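Local coordinates for USP37 protein (Homo sapiens, PDB 3U12) that probably hydrolyses bonds to the C-terminal glycine of ubiquitin as a cysteine-type deubiquitinase, the part here being its pleckstrin homology domain, at residues H71-V76 and L90-N95. Numbering follows the deposited sequence.
Sequences HNIKNV and LTLQDN. With SO4 (sulfate ion), chain C.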
loop_
_atom_site.group_PDB
_atom_site.type_symbol
_atom_site.label_atom_id
_atom_site.label_comp_id
_atom_site.label_asym_id
_atom_site.label_seq_id
_atom_site.Cartn_x
_atom_site.Cartn_y
_atom_site.Cartn_z
ATOM N N HIS A 71 2.524 -9.271 10.647
ATOM C CA HIS A 71 3.006 -8.794 11.955
ATOM C C HIS A 71 3.743 -7.449 11.796
ATOM O O HIS A 71 4.710 -7.217 12.522
ATOM C CB HIS A 71 3.963 -9.837 12.624
ATOM C CG HIS A 71 3.351 -11.189 12.821
ATOM N ND1 HIS A 71 2.364 -11.404 13.763
ATOM C CD2 HIS A 71 3.612 -12.354 12.187
ATOM C CE1 HIS A 71 2.055 -12.689 13.677
ATOM N NE2 HIS A 71 2.775 -13.300 12.738
ATOM N N ASN A 72 3.331 -6.602 10.815
ATOM C CA ASN A 72 4.017 -5.332 10.539
ATOM C C ASN A 72 3.059 -4.178 10.180
ATOM O O ASN A 72 3.519 -3.093 9.848
ATOM C CB ASN A 72 5.094 -5.515 9.437
ATOM C CG ASN A 72 6.144 -4.412 9.391
ATOM O OD1 ASN A 72 6.510 -3.838 10.409
ATOM N ND2 ASN A 72 6.654 -4.080 8.206
ATOM N N ILE A 73 1.750 -4.381 10.283
ATOM C CA ILE A 73 0.775 -3.324 9.993
ATOM C C ILE A 73 0.406 -2.621 11.303
ATOM O O ILE A 73 0.071 -3.284 12.295
ATOM C CB ILE A 73 -0.500 -3.861 9.276
ATOM C CG1 ILE A 73 -0.164 -4.417 7.865
ATOM C CG2 ILE A 73 -1.587 -2.772 9.180
ATOM C CD1 ILE A 73 -1.412 -5.164 7.186
ATOM N N LYS A 74 0.485 -1.286 11.294
ATOM C CA LYS A 74 0.133 -0.458 12.438
ATOM C C LYS A 74 -1.289 0.036 12.227
ATOM O O LYS A 74 -2.150 -0.216 13.075
ATOM C CB LYS A 74 1.118 0.714 12.599
ATOM C CG LYS A 74 1.061 1.337 14.001
ATOM C CD LYS A 74 1.613 2.747 14.041
ATOM C CE LYS A 74 3.071 2.808 14.418
ATOM N NZ LYS A 74 3.467 4.194 14.786
ATOM N N ASN A 75 -1.553 0.719 11.092
ATOM C CA ASN A 75 -2.905 1.213 10.781
ATOM C C ASN A 75 -3.120 1.412 9.279
ATOM O O ASN A 75 -2.161 1.478 8.488
ATOM C CB ASN A 75 -3.268 2.483 11.580
ATOM C CG ASN A 75 -2.318 3.641 11.464
ATOM O OD1 ASN A 75 -2.177 4.256 10.407
ATOM N ND2 ASN A 75 -1.730 4.032 12.585
ATOM N N VAL A 76 -4.386 1.408 8.885
ATOM C CA VAL A 76 -4.848 1.605 7.510
ATOM C C VAL A 76 -6.009 2.595 7.528
ATOM O O VAL A 76 -7.001 2.386 8.233
ATOM C CB VAL A 76 -5.224 0.304 6.737
ATOM C CG1 VAL A 76 -5.323 0.581 5.240
ATOM C CG2 VAL A 76 -4.233 -0.825 6.998
ATOM N N LEU A 90 -1.354 3.535 4.512
ATOM C CA LEU A 90 -0.873 2.389 5.267
ATOM C C LEU A 90 0.337 2.779 6.100
ATOM O O LEU A 90 1.372 3.141 5.538
ATOM C CB LEU A 90 -0.480 1.289 4.264
ATOM C CG LEU A 90 0.183 0.014 4.802
ATOM C CD1 LEU A 90 -0.736 -0.751 5.746
ATOM C CD2 LEU A 90 0.628 -0.882 3.652
ATOM N N THR A 91 0.218 2.655 7.429
ATOM C CA THR A 91 1.333 2.860 8.343
ATOM C C THR A 91 1.781 1.483 8.825
ATOM O O THR A 91 0.958 0.670 9.260
ATOM C CB THR A 91 0.977 3.799 9.495
ATOM O OG1 THR A 91 0.324 4.959 8.981
ATOM C CG2 THR A 91 2.197 4.202 10.329
ATOM N N LEU A 92 3.085 1.233 8.767
ATOM C CA LEU A 92 3.678 -0.014 9.244
ATOM C C LEU A 92 4.209 0.153 10.661
ATOM O O LEU A 92 4.341 1.282 11.104
ATOM C CB LEU A 92 4.789 -0.481 8.274
ATOM C CG LEU A 92 4.315 -0.727 6.816
ATOM C CD1 LEU A 92 5.486 -1.159 5.915
ATOM C CD2 LEU A 92 3.145 -1.712 6.771
ATOM N N GLN A 93 4.512 -0.959 11.373
ATOM C CA GLN A 93 4.992 -0.946 12.761
ATOM C C GLN A 93 6.390 -0.326 12.889
ATOM O O GLN A 93 6.744 0.169 13.966
ATOM C CB GLN A 93 4.919 -2.350 13.404
ATOM C CG GLN A 93 3.466 -2.774 13.711
ATOM C CD GLN A 93 3.274 -4.138 14.350
ATOM O OE1 GLN A 93 4.116 -4.646 15.105
ATOM N NE2 GLN A 93 2.090 -4.719 14.146
ATOM N N ASP A 94 7.154 -0.292 11.785
ATOM C CA ASP A 94 8.467 0.345 11.781
ATOM C C ASP A 94 8.348 1.846 11.407
ATOM O O ASP A 94 9.361 2.517 11.210
ATOM C CB ASP A 94 9.440 -0.411 10.870
ATOM C CG ASP A 94 9.241 -0.170 9.394
ATOM O OD1 ASP A 94 8.085 0.076 8.980
ATOM O OD2 ASP A 94 10.229 -0.298 8.637
ATOM N N ASN A 95 7.098 2.354 11.310
ATOM C CA ASN A 95 6.730 3.753 11.044
ATOM C C ASN A 95 6.787 4.149 9.571
ATOM O O ASN A 95 6.533 5.317 9.261
ATOM C CB ASN A 95 7.534 4.748 11.920
ATOM C CG ASN A 95 7.170 4.661 13.376
ATOM O OD1 ASN A 95 6.002 4.525 13.735
ATOM N ND2 ASN A 95 8.166 4.730 14.247
HETATM S S SO4 C . 1.383 -8.473 15.711
HETATM O O1 SO4 C . 0.804 -8.568 17.060
HETATM O O2 SO4 C . 2.831 -8.716 15.785
HETATM O O3 SO4 C . 0.752 -9.477 14.848
HETATM O O4 SO4 C . 1.132 -7.131 15.158
#
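L90 meets V76 as a non-hydrogen-bonded antiparallel pair with both side chains on one face of the sheet: L90 CD1 lies 3.7 Å from V76 CG2, and I73 CG2 borders the same methyl more loosely. I73 and V76 also touch helix 105-119, which therefore packs over this apolar face.

At T91 the register slips by one residue. Its carbonyl oxygen accepts from K74 N at 2.9 Å and from N75 N at 3.1 Å, both approaching from the same face of the carbonyl plane, while T91 N returns a bond to N75 O; two successive residues facing one identify a classic beta bulge. K74, with phi/psi of -98°/-57°, departs from extended backbone here.

L92 is opposite I73, but their side chains diverge, and N72 O approaches L92 CA and CD2 instead. N72 turns its amide nitrogen to Q68 O.

Q93 N then donates to N72 O at 2.8 Å, well above the carbonyl plane. The Q93 side chain, extended beyond CG, carries NE2 to two acceptors: I73 O, in the plane of the Q93 amide at 3.1 Å with a nearly straight N-H...O, and sulfate O4 at 2.8 Å. The sulfate, probably from the crystallisation liquor, lies in plane at the H71 ring edge, takes a bond from ND1, and is also held by N121.

N95 closes a type I turn begun at L92, its N bonded to L92 O. Its OD1 receives K74 NZ at 2.8 Å, almost head-on to the C=O; a bend at K74 chi3 (-94°) directs the ammonium there. Bulge and turn thus mark the open end of hairpin 73-80/85-92, part of the curled antiparallel sheet that, with the C-terminal helix, defines the PH fold.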